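Long-range contacts in hydratase ChsH1 (Mycobacterium tuberculosis, PDB 4W78), which catalyses, together with its partner ChsH2, the hydration of a steroid enoyl-CoA thioester in the breakdown of the cholesterol side chain: residues Ala62-Ile67 / His110-Pro115; Asn43-Asp48 / Ala55-Ile60; Pro115-Ser120 / Trp148-Glu153; Asn104-Tyr109 / Glu157-Ile162. All blocks are in the same frame, centred on the assembly; numbering follows the deposited sequence.

Contact 1. Residues Ala62-Ile67 / His110-Pro115; sequences APPAMI and HRYLLP
Pro64 sets its CG over one face of the Tyr112 ring. This CG stands 3.7 Å from the centroid of the Tyr112 ring and 27° off the ring normal, a CH-pi contact displaced toward the rim, so that the nearest ring atom is Tyr112 CZ, 3.4 Å from Pro64 CG. The far end of the tyrosine is tied to the other subunit, since its OH is hydrogen-bonded to the backbone N of Ile73 in the ChsH2 chain; the ring also meets that of His57. In this hotdog fold, residues 110-115 belong to the loop linking strand 99-109 to strand 119-134, while 62-67 run through a 3-10 turn to helix 67-70. Ile67 and Leu113 cross at about a right angle, with Ile67 CD1 3.7 Å from Leu113 CD1. Setting CG1 of Ile67 opposite its own backbone N (chi1 -172°) carries CD1 across to the leucine. Ala62 and Leu113 join through their backbones. Ala62 N donates to Leu113 O over 2.8 Å in a nearly straight bond (170°), and a water bridges the other two groups, accepting from Leu113 N and donating to Ala62 O.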
loop_
_atom_site.group_PDB
_atom_site.type_symbol
_atom_site.label_atom_id
_atom_site.label_comp_id
_atom_site.label_asym_id
_atom_site.label_seq_id
_atom_site.Cartn_x
_atom_site.Cartn_y
_atom_site.Cartn_z
ATOM N N ALA A 62 15.934 -3.323 -8.980
ATOM C CA ALA A 62 15.152 -2.582 -8.004
ATOM C C ALA A 62 15.736 -1.184 -7.786
ATOM O O ALA A 62 16.945 -1.007 -7.801
ATOM C CB ALA A 62 15.128 -3.348 -6.670
ATOM N N PRO A 63 14.878 -0.192 -7.533
ATOM C CA PRO A 63 15.415 1.112 -7.117
ATOM C C PRO A 63 16.245 0.961 -5.842
ATOM O O PRO A 63 15.801 0.310 -4.904
ATOM C CB PRO A 63 14.156 1.940 -6.823
ATOM C CG PRO A 63 13.041 1.247 -7.555
ATOM C CD PRO A 63 13.406 -0.211 -7.612
ATOM N N PRO A 64 17.453 1.551 -5.803
ATOM C CA PRO A 64 18.289 1.406 -4.604
ATOM C C PRO A 64 17.562 1.864 -3.345
ATOM O O PRO A 64 17.666 1.211 -2.297
ATOM C CB PRO A 64 19.477 2.315 -4.903
ATOM C CG PRO A 64 19.596 2.238 -6.407
ATOM C CD PRO A 64 18.181 2.185 -6.920
ATOM N N ALA A 65 16.800 2.949 -3.467
ATOM C CA ALA A 65 16.084 3.532 -2.332
ATOM C C ALA A 65 14.955 2.651 -1.793
ATOM O O ALA A 65 14.348 2.991 -0.787
ATOM C CB ALA A 65 15.537 4.913 -2.697
ATOM N N MET A 66 14.662 1.539 -2.470
ATOM C CA MET A 66 13.731 0.545 -1.915
ATOM C C MET A 66 14.341 -0.417 -0.896
ATOM O O MET A 66 13.617 -1.258 -0.351
ATOM C CB MET A 66 13.070 -0.286 -3.031
ATOM C CG MET A 66 11.983 0.455 -3.786
ATOM S SD MET A 66 11.008 -0.665 -4.818
ATOM C CE MET A 66 9.942 -1.432 -3.595
ATOM N N ILE A 67 15.637 -0.307 -0.594
ATOM C CA ILE A 67 16.279 -1.326 0.252
ATOM C C ILE A 67 15.559 -1.539 1.586
ATOM O O ILE A 67 15.306 -2.674 1.972
ATOM C CB ILE A 67 17.798 -1.100 0.454
ATOM C CG1 ILE A 67 18.432 -2.307 1.165
ATOM C CG2 ILE A 67 18.082 0.185 1.242
ATOM C CD1 ILE A 67 18.454 -3.558 0.309
ATOM N N HIS A 110 25.708 -0.955 -2.193
ATOM C CA HIS A 110 26.916 -1.554 -2.759
ATOM C C HIS A 110 26.722 -1.990 -4.209
ATOM O O HIS A 110 27.654 -1.917 -5.015
ATOM C CB HIS A 110 27.404 -2.715 -1.901
ATOM C CG HIS A 110 27.689 -2.329 -0.483
ATOM N ND1 HIS A 110 28.518 -1.280 -0.151
ATOM C CD2 HIS A 110 27.254 -2.852 0.688
ATOM C CE1 HIS A 110 28.577 -1.169 1.165
ATOM N NE2 HIS A 110 27.821 -2.113 1.698
ATOM N N ARG A 111 25.515 -2.453 -4.521
ATOM C CA ARG A 111 25.119 -2.785 -5.884
ATOM C C ARG A 111 23.605 -2.723 -5.987
ATOM O O ARG A 111 22.906 -2.590 -4.972
ATOM C CB ARG A 111 25.604 -4.188 -6.286
ATOM C CG ARG A 111 24.990 -5.345 -5.491
ATOM C CD ARG A 111 25.234 -6.649 -6.235
ATOM N NE ARG A 111 24.826 -7.832 -5.482
ATOM C CZ ARG A 111 23.630 -8.404 -5.569
ATOM N NH1 ARG A 111 22.688 -7.894 -6.353
ATOM N NH2 ARG A 111 23.373 -9.490 -4.849
ATOM N N TYR A 112 23.102 -2.823 -7.215
ATOM C CA TYR A 112 21.673 -2.885 -7.476
ATOM C C TYR A 112 21.185 -4.323 -7.298
ATOM O O TYR A 112 21.907 -5.283 -7.609
ATOM C CB TYR A 112 21.376 -2.397 -8.909
ATOM C CG TYR A 112 21.375 -0.887 -9.058
ATOM C CD1 TYR A 112 22.518 -0.134 -8.787
ATOM C CD2 TYR A 112 20.239 -0.218 -9.478
ATOM C CE1 TYR A 112 22.512 1.252 -8.913
ATOM C CE2 TYR A 112 20.223 1.158 -9.628
ATOM C CZ TYR A 112 21.356 1.890 -9.335
ATOM O OH TYR A 112 21.325 3.259 -9.468
ATOM N N LEU A 113 19.968 -4.470 -6.785
ATOM C CA LEU A 113 19.368 -5.794 -6.589
ATOM C C LEU A 113 18.450 -6.204 -7.735
ATOM O O LEU A 113 17.831 -5.364 -8.396
ATOM C CB LEU A 113 18.577 -5.821 -5.284
ATOM C CG LEU A 113 19.356 -5.364 -4.057
ATOM C CD1 LEU A 113 18.430 -5.416 -2.852
ATOM C CD2 LEU A 113 20.608 -6.226 -3.849
ATOM N N LEU A 114 18.344 -7.511 -7.949
ATOM C CA LEU A 114 17.492 -8.065 -8.993
ATOM C C LEU A 114 16.247 -8.727 -8.405
ATOM O O LEU A 114 16.314 -9.328 -7.335
ATOM C CB LEU A 114 18.274 -9.118 -9.779
ATOM C CG LEU A 114 19.569 -8.648 -10.438
ATOM C CD1 LEU A 114 20.411 -9.858 -10.847
ATOM C CD2 LEU A 114 19.231 -7.804 -11.661
ATOM N N PRO A 115 15.098 -8.613 -9.094
ATOM C CA PRO A 115 13.939 -9.416 -8.699
ATOM C C PRO A 115 14.318 -10.884 -8.475
ATOM O O PRO A 115 15.082 -11.454 -9.264
ATOM C CB PRO A 115 12.991 -9.264 -9.889
ATOM C CG PRO A 115 13.296 -7.876 -10.401
ATOM C CD PRO A 115 14.791 -7.708 -10.220
HETATM O O HOH W 1 18.786 -2.078 -5.943
#

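Contact 2. Residues Asn43-Asp48 / Ala55-Ile60; sequences NPIYVD and AGHPGI
Ile60 rests mainly on backbone, spreading its branches over the chain from Tyr46 to Asp48. CG2 of Ile60 comes within 3.3 Å of Tyr46 O, its CD1 lies 3.5 Å from the carbonyl carbon Val47 C, and its CG1 sits 3.6 Å from Asp48 N. With CG1 opposite the carbonyl carbon of Ile60 (chi1 -77°), the two branches part and meet successive peptide units. The main chain adds a CA-H...O contact, in which Ile60 CA approaches Ile45 O at 3.6 Å.

The contacts between side chains centre on Ile45. Its CG2 makes an apolar contact with Ala55 CB at 4.0 Å, while its CD1 reaches His57 NE2 at 3.9 Å, the two side chains meeting at a slant. CG1 of Ile45 stands between the backbone N and the carbonyl carbon (chi1 73°), which splits the two branches.

Several polar bonds reach beyond the two segments: Tyr46 O accepts from Gln29 NE2, Ile60 N donates to Asp49 OD1, and Ile45 is backbone-bonded to Val61. The ChsH2 chain touches Asn43, Tyr46, Ala55 and His57. Between the segments lies the short helix 49-54. Asp48 takes its N-cap position, where Asp48 OD1 accepts weak bonds from Ala50 N and Ala51 N, and a Schellman motif with Gly56 as C-prime residue ends it. Helix 29-39 packs against Tyr46 and Val47.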
loop_
_atom_site.group_PDB
_atom_site.type_symbol
_atom_site.label_atom_id
_atom_site.label_comp_id
_atom_site.label_asym_id
_atom_site.label_seq_id
_atom_site.Cartn_x
_atom_site.Cartn_y
_atom_site.Cartn_z
ATOM N N ASN A 43 11.995 6.166 -14.313
ATOM C CA ASN A 43 13.245 5.530 -14.746
ATOM C C ASN A 43 12.958 4.155 -15.343
ATOM O O ASN A 43 12.430 3.275 -14.659
ATOM C CB ASN A 43 14.187 5.407 -13.547
ATOM C CG ASN A 43 15.612 5.051 -13.938
ATOM O OD1 ASN A 43 15.866 4.503 -15.016
ATOM N ND2 ASN A 43 16.553 5.355 -13.051
ATOM N N PRO A 44 13.289 3.963 -16.627
ATOM C CA PRO A 44 12.852 2.733 -17.288
ATOM C C PRO A 44 13.573 1.476 -16.814
ATOM O O PRO A 44 13.077 0.379 -17.068
ATOM C CB PRO A 44 13.171 3.004 -18.768
ATOM C CG PRO A 44 14.292 3.976 -18.728
ATOM C CD PRO A 44 13.956 4.883 -17.565
ATOM N N ILE A 45 14.710 1.618 -16.138
ATOM C CA ILE A 45 15.452 0.439 -15.717
ATOM C C ILE A 45 14.721 -0.366 -14.640
ATOM O O ILE A 45 15.067 -1.517 -14.397
ATOM C CB ILE A 45 16.875 0.773 -15.231
ATOM C CG1 ILE A 45 16.840 1.453 -13.855
ATOM C CG2 ILE A 45 17.617 1.629 -16.275
ATOM C CD1 ILE A 45 18.238 1.786 -13.316
ATOM N N TYR A 46 13.704 0.232 -14.012
ATOM C CA TYR A 46 12.961 -0.468 -12.958
ATOM C C TYR A 46 11.795 -1.273 -13.515
ATOM O O TYR A 46 11.171 -2.057 -12.783
ATOM C CB TYR A 46 12.432 0.532 -11.926
ATOM C CG TYR A 46 13.486 1.433 -11.305
ATOM C CD1 TYR A 46 14.751 0.953 -10.984
ATOM C CD2 TYR A 46 13.208 2.770 -11.046
ATOM C CE1 TYR A 46 15.721 1.790 -10.428
ATOM C CE2 TYR A 46 14.156 3.604 -10.475
ATOM C CZ TYR A 46 15.409 3.111 -10.170
ATOM O OH TYR A 46 16.357 3.951 -9.613
ATOM N N VAL A 47 11.499 -1.088 -14.802
ATOM C CA VAL A 47 10.301 -1.679 -15.400
ATOM C C VAL A 47 10.503 -2.285 -16.788
ATOM O O VAL A 47 9.579 -2.894 -17.322
ATOM C CB VAL A 47 9.152 -0.642 -15.495
ATOM C CG1 VAL A 47 8.705 -0.199 -14.094
ATOM C CG2 VAL A 47 9.590 0.565 -16.308
ATOM N N ASP A 48 11.685 -2.112 -17.376
ATOM C CA ASP A 48 11.937 -2.522 -18.769
ATOM C C ASP A 48 13.304 -3.199 -18.846
ATOM O O ASP A 48 14.330 -2.547 -18.645
ATOM C CB ASP A 48 11.846 -1.287 -19.698
ATOM C CG ASP A 48 12.306 -1.552 -21.150
ATOM O OD1 ASP A 48 12.621 -2.694 -21.544
ATOM O OD2 ASP A 48 12.339 -0.575 -21.920
ATOM N N ALA A 55 21.664 0.048 -19.735
ATOM C CA ALA A 55 22.350 0.734 -18.642
ATOM C C ALA A 55 23.334 -0.182 -17.917
ATOM O O ALA A 55 23.836 0.160 -16.842
ATOM C CB ALA A 55 21.333 1.303 -17.654
ATOM N N GLY A 56 23.584 -1.359 -18.483
ATOM C CA GLY A 56 24.579 -2.272 -17.939
ATOM C C GLY A 56 24.126 -3.258 -16.871
ATOM O O GLY A 56 24.956 -3.980 -16.306
ATOM N N HIS A 57 22.824 -3.305 -16.592
ATOM C CA HIS A 57 22.300 -4.233 -15.597
ATOM C C HIS A 57 21.904 -5.555 -16.262
ATOM O O HIS A 57 21.596 -5.574 -17.451
ATOM C CB HIS A 57 21.103 -3.611 -14.884
ATOM C CG HIS A 57 21.415 -2.306 -14.221
ATOM N ND1 HIS A 57 22.131 -2.224 -13.046
ATOM C CD2 HIS A 57 21.110 -1.032 -14.567
ATOM C CE1 HIS A 57 22.240 -0.955 -12.688
ATOM N NE2 HIS A 57 21.629 -0.211 -13.593
ATOM N N PRO A 58 21.907 -6.664 -15.495
ATOM C CA PRO A 58 21.619 -7.981 -16.085
ATOM C C PRO A 58 20.161 -8.123 -16.509
ATOM O O PRO A 58 19.818 -9.054 -17.240
ATOM C CB PRO A 58 21.924 -8.955 -14.938
ATOM C CG PRO A 58 22.776 -8.185 -13.988
ATOM C CD PRO A 58 22.300 -6.777 -14.082
ATOM N N GLY A 59 19.329 -7.196 -16.054
ATOM C CA GLY A 59 17.901 -7.190 -16.333
ATOM C C GLY A 59 17.318 -6.102 -15.464
ATOM O O GLY A 59 18.079 -5.308 -14.906
ATOM N N ILE A 60 15.991 -6.051 -15.345
ATOM C CA ILE A 60 15.342 -5.060 -14.490
ATOM C C ILE A 60 15.985 -5.079 -13.110
ATOM O O ILE A 60 16.279 -6.145 -12.576
ATOM C CB ILE A 60 13.825 -5.340 -14.348
ATOM C CG1 ILE A 60 13.090 -4.902 -15.621
ATOM C CG2 ILE A 60 13.241 -4.616 -13.133
ATOM C CD1 ILE A 60 11.661 -5.428 -15.716
#

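Contact 3. Residues Pro115-Ser120 / Trp148-Glu153; sequences PGEQVS and WQVGDE
Ser120 and Gln149 form an antiparallel hydrogen-bonded pair. Ser120 N donates to Gln149 O over 2.8 Å, and Gln149 N returns a bond to Ser120 O at 3.0 Å. Each oxygen also receives a CA-H contact, from Val119 CA to Gln149 O at 3.2 Å and from Trp148 CA to Ser120 O at 3.1 Å. This is the open end of the hairpin made by strands 119-134 and 139-150 of the hotdog sheet; here the second strand turns back through a type II' turn from Val150 to Glu153, closed by paired backbone bonds between those two residues. Where the strands part, water takes over. One water donates to Gln118 O and accepts from Gly151 N; another water lies 2.7 Å from Ser120 OG and donates to Gly151 O. Other polar ends turn elsewhere: Gln149 NE2 to Asp154 OD1, Trp148 NE1 to Thr71 OG1, and Glu117 OE1 to Leu114 N and Arg111. Gln118 NE2 serves both Val119 O and Ala23 O. Val119, with CG1 anti to its amide nitrogen (chi1 176°), brings CG1 to 3.4 Å from Trp148 CD1 and CG2 to 4.0 Å from Val150 CG2.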
loop_
_atom_site.group_PDB
_atom_site.type_symbol
_atom_site.label_atom_id
_atom_site.label_comp_id
_atom_site.label_asym_id
_atom_site.label_seq_id
_atom_site.Cartn_x
_atom_site.Cartn_y
_atom_site.Cartn_z
ATOM N N PRO A 115 15.098 -8.613 -9.094
ATOM C CA PRO A 115 13.939 -9.416 -8.699
ATOM C C PRO A 115 14.318 -10.884 -8.475
ATOM O O PRO A 115 15.082 -11.454 -9.264
ATOM C CB PRO A 115 12.991 -9.264 -9.889
ATOM C CG PRO A 115 13.296 -7.876 -10.401
ATOM C CD PRO A 115 14.791 -7.708 -10.220
ATOM N N GLY A 116 13.817 -11.456 -7.384
ATOM C CA GLY A 116 14.118 -12.828 -7.015
ATOM C C GLY A 116 15.141 -12.926 -5.899
ATOM O O GLY A 116 15.184 -13.923 -5.174
ATOM N N GLU A 117 15.960 -11.889 -5.735
ATOM C CA GLU A 117 16.939 -11.889 -4.656
ATOM C C GLU A 117 16.267 -11.663 -3.314
ATOM O O GLU A 117 15.367 -10.834 -3.205
ATOM C CB GLU A 117 18.029 -10.854 -4.896
ATOM C CG GLU A 117 18.845 -11.159 -6.140
ATOM C CD GLU A 117 20.152 -10.404 -6.180
ATOM O OE1 GLU A 117 20.127 -9.170 -6.376
ATOM O OE2 GLU A 117 21.203 -11.057 -6.011
ATOM N N GLN A 118 16.697 -12.428 -2.319
ATOM C CA GLN A 118 16.142 -12.395 -0.967
ATOM C C GLN A 118 17.076 -11.633 -0.023
ATOM O O GLN A 118 18.198 -12.064 0.230
ATOM C CB GLN A 118 15.967 -13.829 -0.454
ATOM C CG GLN A 118 15.641 -13.949 1.028
ATOM C CD GLN A 118 14.222 -13.505 1.345
ATOM O OE1 GLN A 118 13.252 -14.093 0.853
ATOM N NE2 GLN A 118 14.092 -12.470 2.171
ATOM N N VAL A 119 16.603 -10.509 0.502
ATOM C CA VAL A 119 17.411 -9.670 1.392
ATOM C C VAL A 119 17.174 -10.009 2.860
ATOM O O VAL A 119 16.079 -10.441 3.240
ATOM C CB VAL A 119 17.090 -8.171 1.138
ATOM C CG1 VAL A 119 17.814 -7.268 2.101
ATOM C CG2 VAL A 119 17.439 -7.796 -0.306
ATOM N N SER A 120 18.223 -9.884 3.676
ATOM C CA SER A 120 18.071 -9.962 5.130
ATOM C C SER A 120 18.603 -8.682 5.768
ATOM O O SER A 120 19.377 -7.963 5.154
ATOM C CB SER A 120 18.827 -11.159 5.693
ATOM O OG SER A 120 20.222 -10.962 5.545
ATOM N N TRP A 148 22.242 -4.778 5.160
ATOM C CA TRP A 148 21.442 -5.728 4.399
ATOM C C TRP A 148 22.343 -6.654 3.613
ATOM O O TRP A 148 23.355 -6.226 3.035
ATOM C CB TRP A 148 20.503 -5.026 3.413
ATOM C CG TRP A 148 19.364 -4.268 4.049
ATOM C CD1 TRP A 148 18.135 -4.765 4.379
ATOM C CD2 TRP A 148 19.351 -2.883 4.410
ATOM N NE1 TRP A 148 17.346 -3.761 4.913
ATOM C CE2 TRP A 148 18.075 -2.598 4.935
ATOM C CE3 TRP A 148 20.290 -1.842 4.310
ATOM C CZ2 TRP A 148 17.716 -1.326 5.384
ATOM C CZ3 TRP A 148 19.925 -0.568 4.744
ATOM C CH2 TRP A 148 18.653 -0.325 5.283
ATOM N N GLN A 149 21.942 -7.918 3.567
ATOM C CA GLN A 149 22.683 -8.942 2.857
ATOM C C GLN A 149 21.789 -9.714 1.902
ATOM O O GLN A 149 20.576 -9.809 2.102
ATOM C CB GLN A 149 23.294 -9.926 3.849
ATOM C CG GLN A 149 24.307 -9.295 4.773
ATOM C CD GLN A 149 24.966 -10.324 5.649
ATOM O OE1 GLN A 149 24.326 -10.913 6.517
ATOM N NE2 GLN A 149 26.245 -10.570 5.409
ATOM N N VAL A 150 22.407 -10.270 0.869
ATOM C CA VAL A 150 21.782 -11.320 0.079
ATOM C C VAL A 150 22.699 -12.509 0.286
ATOM O O VAL A 150 23.852 -12.489 -0.138
ATOM C CB VAL A 150 21.687 -10.939 -1.404
ATOM C CG1 VAL A 150 21.229 -12.141 -2.233
ATOM C CG2 VAL A 150 20.722 -9.755 -1.590
ATOM N N GLY A 151 22.211 -13.524 0.994
ATOM C CA GLY A 151 23.084 -14.586 1.465
ATOM C C GLY A 151 24.109 -13.998 2.420
ATOM O O GLY A 151 23.753 -13.307 3.378
ATOM N N ASP A 152 25.386 -14.253 2.149
ATOM C CA ASP A 152 26.463 -13.714 2.976
ATOM C C ASP A 152 27.085 -12.446 2.385
ATOM O O ASP A 152 28.113 -11.974 2.868
ATOM C CB ASP A 152 27.562 -14.764 3.166
ATOM C CG ASP A 152 27.134 -15.904 4.069
ATOM O OD1 ASP A 152 26.381 -15.651 5.035
ATOM O OD2 ASP A 152 27.561 -17.052 3.814
ATOM N N GLU A 153 26.462 -11.899 1.345
ATOM C CA GLU A 153 27.013 -10.746 0.640
ATOM C C GLU A 153 26.360 -9.460 1.123
ATOM O O GLU A 153 25.143 -9.309 1.021
ATOM C CB GLU A 153 26.782 -10.891 -0.869
ATOM C CG GLU A 153 27.200 -9.670 -1.696
ATOM C CD GLU A 153 26.617 -9.675 -3.101
ATOM O OE1 GLU A 153 25.805 -10.575 -3.415
ATOM O OE2 GLU A 153 26.972 -8.778 -3.895
HETATM O O HOH W 2 19.449 -13.314 2.279
HETATM O O HOH W 3 21.185 -13.066 4.158
HETATM O O HOH W 4 21.902 -8.698 7.314
#

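Contact 4. Residues Asn104-Tyr109 / Glu157-Ile162; sequences NCEQTY and EMNWRI
Cys105 pushes its sulfur against the edge of the Trp160 indole, near the ring plane. Cys105 SG lies 4.4 Å from the centroid of the six-membered ring and 75° off its normal, a sulfur-aromatic contact. The approach to the nearest ring carbon is so close that its exact distance is doubtful. A second sulfur joins from the neighbouring pair, Met158 SD at 3.8 Å from Cys105 SG, and it also takes a weak bond from Gln107 NE2. The amide of Gln107 is held at its other end too, because Tyr109 OH donates to Gln107 OE1 over 2.7 Å.

The face bearing Asn104, Glu106 and Thr108 is polar. The extended Arg161, its CG turned away from the backbone N (chi1 -175°), runs alongside Asn104 and donates a hydrogen bond from NH1 to Asn104 OD1 at 2.9 Å, the oxygen lying in the guanidinium plane; Arg161 also makes a cation-pi contact with Phe141. Next along, Asn159 ND2 donates to Glu106 OE1 at 3.3 Å from well above the carboxylate plane. Thr108 CB packs on Glu157 CG at 4.0 Å.

The backbones are antiparallel, joined by bonds such as Glu106 N to Asn159 O at 2.8 Å; that from Asn104 N to Arg161 O is weak. Strand 99-109 is outermost in this chain's sheet, but residues 104-108 also pair antiparallel with a strand of the ChsH2 chain, so one sheet continues through both subunits, as in paired hotdog domains.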
loop_
_atom_site.group_PDB
_atom_site.type_symbol
_atom_site.label_atom_id
_atom_site.label_comp_id
_atom_site.label_asym_id
_atom_site.label_seq_id
_atom_site.Cartn_x
_atom_site.Cartn_y
_atom_site.Cartn_z
ATOM N N ASN A 104 18.665 11.922 11.062
ATOM C CA ASN A 104 19.537 11.663 9.918
ATOM C C ASN A 104 19.427 10.214 9.498
ATOM O O ASN A 104 19.308 9.327 10.341
ATOM C CB ASN A 104 21.009 11.897 10.263
ATOM C CG ASN A 104 21.242 13.152 11.039
ATOM O OD1 ASN A 104 21.013 13.196 12.247
ATOM N ND2 ASN A 104 21.736 14.180 10.363
ATOM N N CYS A 105 19.531 9.980 8.196
ATOM C CA CYS A 105 19.494 8.644 7.611
ATOM C C CYS A 105 20.492 8.661 6.456
ATOM O O CYS A 105 20.284 9.392 5.490
ATOM C CB CYS A 105 18.094 8.375 7.028
ATOM S SG CYS A 105 17.935 6.860 6.003
ATOM N N GLU A 106 21.568 7.879 6.539
ATOM C CA GLU A 106 22.502 7.776 5.424
ATOM C C GLU A 106 22.540 6.351 4.906
ATOM O O GLU A 106 22.904 5.443 5.638
ATOM C CB GLU A 106 23.908 8.182 5.842
ATOM C CG GLU A 106 24.914 8.063 4.713
ATOM C CD GLU A 106 26.348 8.084 5.202
ATOM O OE1 GLU A 106 26.559 8.227 6.430
ATOM O OE2 GLU A 106 27.261 7.957 4.357
ATOM N N GLN A 107 22.163 6.157 3.650
ATOM C CA GLN A 107 22.148 4.824 3.057
ATOM C C GLN A 107 23.245 4.692 2.004
ATOM O O GLN A 107 23.455 5.605 1.196
ATOM C CB GLN A 107 20.782 4.535 2.412
ATOM C CG GLN A 107 19.628 4.509 3.423
ATOM C CD GLN A 107 18.343 3.912 2.860
ATOM O OE1 GLN A 107 18.137 3.870 1.653
ATOM N NE2 GLN A 107 17.468 3.435 3.756
ATOM N N THR A 108 23.939 3.557 2.020
ATOM C CA THR A 108 24.958 3.248 1.016
ATOM C C THR A 108 24.528 1.983 0.274
ATOM O O THR A 108 24.105 0.995 0.891
ATOM C CB THR A 108 26.328 3.025 1.676
ATOM O OG1 THR A 108 26.756 4.241 2.310
ATOM C CG2 THR A 108 27.372 2.575 0.657
ATOM N N TYR A 109 24.585 2.023 -1.052
ATOM C CA TYR A 109 24.151 0.889 -1.870
ATOM C C TYR A 109 25.363 0.274 -2.565
ATOM O O TYR A 109 25.992 0.902 -3.418
ATOM C CB TYR A 109 23.106 1.341 -2.900
ATOM C CG TYR A 109 22.063 2.262 -2.305
ATOM C CD1 TYR A 109 21.084 1.774 -1.437
ATOM C CD2 TYR A 109 22.069 3.621 -2.587
ATOM C CE1 TYR A 109 20.144 2.625 -0.868
ATOM C CE2 TYR A 109 21.140 4.474 -2.027
ATOM C CZ TYR A 109 20.173 3.965 -1.171
ATOM O OH TYR A 109 19.258 4.824 -0.626
ATOM N N GLU A 157 23.866 -0.644 3.300
ATOM C CA GLU A 157 23.978 -0.358 4.716
ATOM C C GLU A 157 23.393 1.003 5.022
ATOM O O GLU A 157 23.163 1.811 4.117
ATOM C CB GLU A 157 25.412 -0.507 5.241
ATOM C CG GLU A 157 26.478 0.405 4.710
ATOM C CD GLU A 157 27.764 0.231 5.524
ATOM O OE1 GLU A 157 28.240 1.211 6.120
ATOM O OE2 GLU A 157 28.272 -0.906 5.601
ATOM N N MET A 158 23.094 1.230 6.290
ATOM C CA MET A 158 22.477 2.480 6.699
ATOM C C MET A 158 22.981 2.895 8.061
ATOM O O MET A 158 23.137 2.065 8.952
ATOM C CB MET A 158 20.964 2.307 6.739
ATOM C CG MET A 158 20.215 3.473 7.333
ATOM S SD MET A 158 18.454 3.293 7.074
ATOM C CE MET A 158 18.036 1.988 8.199
ATOM N N ASN A 159 23.258 4.187 8.208
ATOM C CA ASN A 159 23.470 4.789 9.507
ATOM C C ASN A 159 22.206 5.590 9.793
ATOM O O ASN A 159 21.831 6.468 8.998
ATOM C CB ASN A 159 24.702 5.682 9.474
ATOM C CG ASN A 159 25.972 4.921 9.116
ATOM O OD1 ASN A 159 26.242 3.843 9.651
ATOM N ND2 ASN A 159 26.761 5.485 8.203
ATOM N N TRP A 160 21.520 5.241 10.882
ATOM C CA TRP A 160 20.211 5.793 11.239
ATOM C C TRP A 160 20.367 6.501 12.572
ATOM O O TRP A 160 20.888 5.913 13.509
ATOM C CB TRP A 160 19.234 4.625 11.425
ATOM C CG TRP A 160 17.811 5.020 11.580
ATOM C CD1 TRP A 160 17.065 5.077 12.726
ATOM C CD2 TRP A 160 16.959 5.400 10.525
ATOM N NE1 TRP A 160 15.783 5.494 12.429
ATOM C CE2 TRP A 160 15.697 5.691 11.074
ATOM C CE3 TRP A 160 17.145 5.519 9.153
ATOM C CZ2 TRP A 160 14.628 6.098 10.286
ATOM C CZ3 TRP A 160 16.144 5.889 8.400
ATOM C CH2 TRP A 160 14.871 6.195 8.940
ATOM N N ARG A 161 19.924 7.747 12.677
ATOM C CA ARG A 161 20.065 8.477 13.929
ATOM C C ARG A 161 18.729 9.034 14.383
ATOM O O ARG A 161 18.007 9.664 13.606
ATOM C CB ARG A 161 21.081 9.601 13.779
ATOM C CG ARG A 161 21.411 10.379 15.038
ATOM C CD ARG A 161 22.455 11.438 14.642
ATOM N NE ARG A 161 22.914 12.301 15.724
ATOM C CZ ARG A 161 22.813 13.630 15.709
ATOM N NH1 ARG A 161 22.255 14.253 14.676
ATOM N NH2 ARG A 161 23.268 14.340 16.730
ATOM N N ILE A 162 18.403 8.788 15.647
ATOM C CA ILE A 162 17.190 9.335 16.229
ATOM C C ILE A 162 17.516 10.113 17.486
ATOM O O ILE A 162 18.596 9.962 18.075
ATOM C CB ILE A 162 16.161 8.236 16.582
ATOM C CG1 ILE A 162 16.681 7.355 17.722
ATOM C CG2 ILE A 162 15.823 7.406 15.358
ATOM C CD1 ILE A 162 15.648 6.356 18.277
#

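From the N terminus, contact 2 comes first and closes the short loop holding helix 49-54. Contact 1 opens just afterwards, joining the approach to helix 67-70 to the loop after strand 99-109. Before it closes, contact 4 has begun on that strand, so contacts 1 and 4 cross. Contact 3 starts at Pro115, which it shares with contact 1, and its hairpin is nested within the loop closed by contact 4. Contacts 3 and 4 reach the same sheet, where Trp148 packs on Met158. Arg111 salt-bridges to Glu117 and Glu153, binding contact 1 to contact 3, while Ile60 O touches Pro115 CD, bringing contact 2 against both. Contacts 2 and 4 stay about 9 Å apart at their nearest atoms.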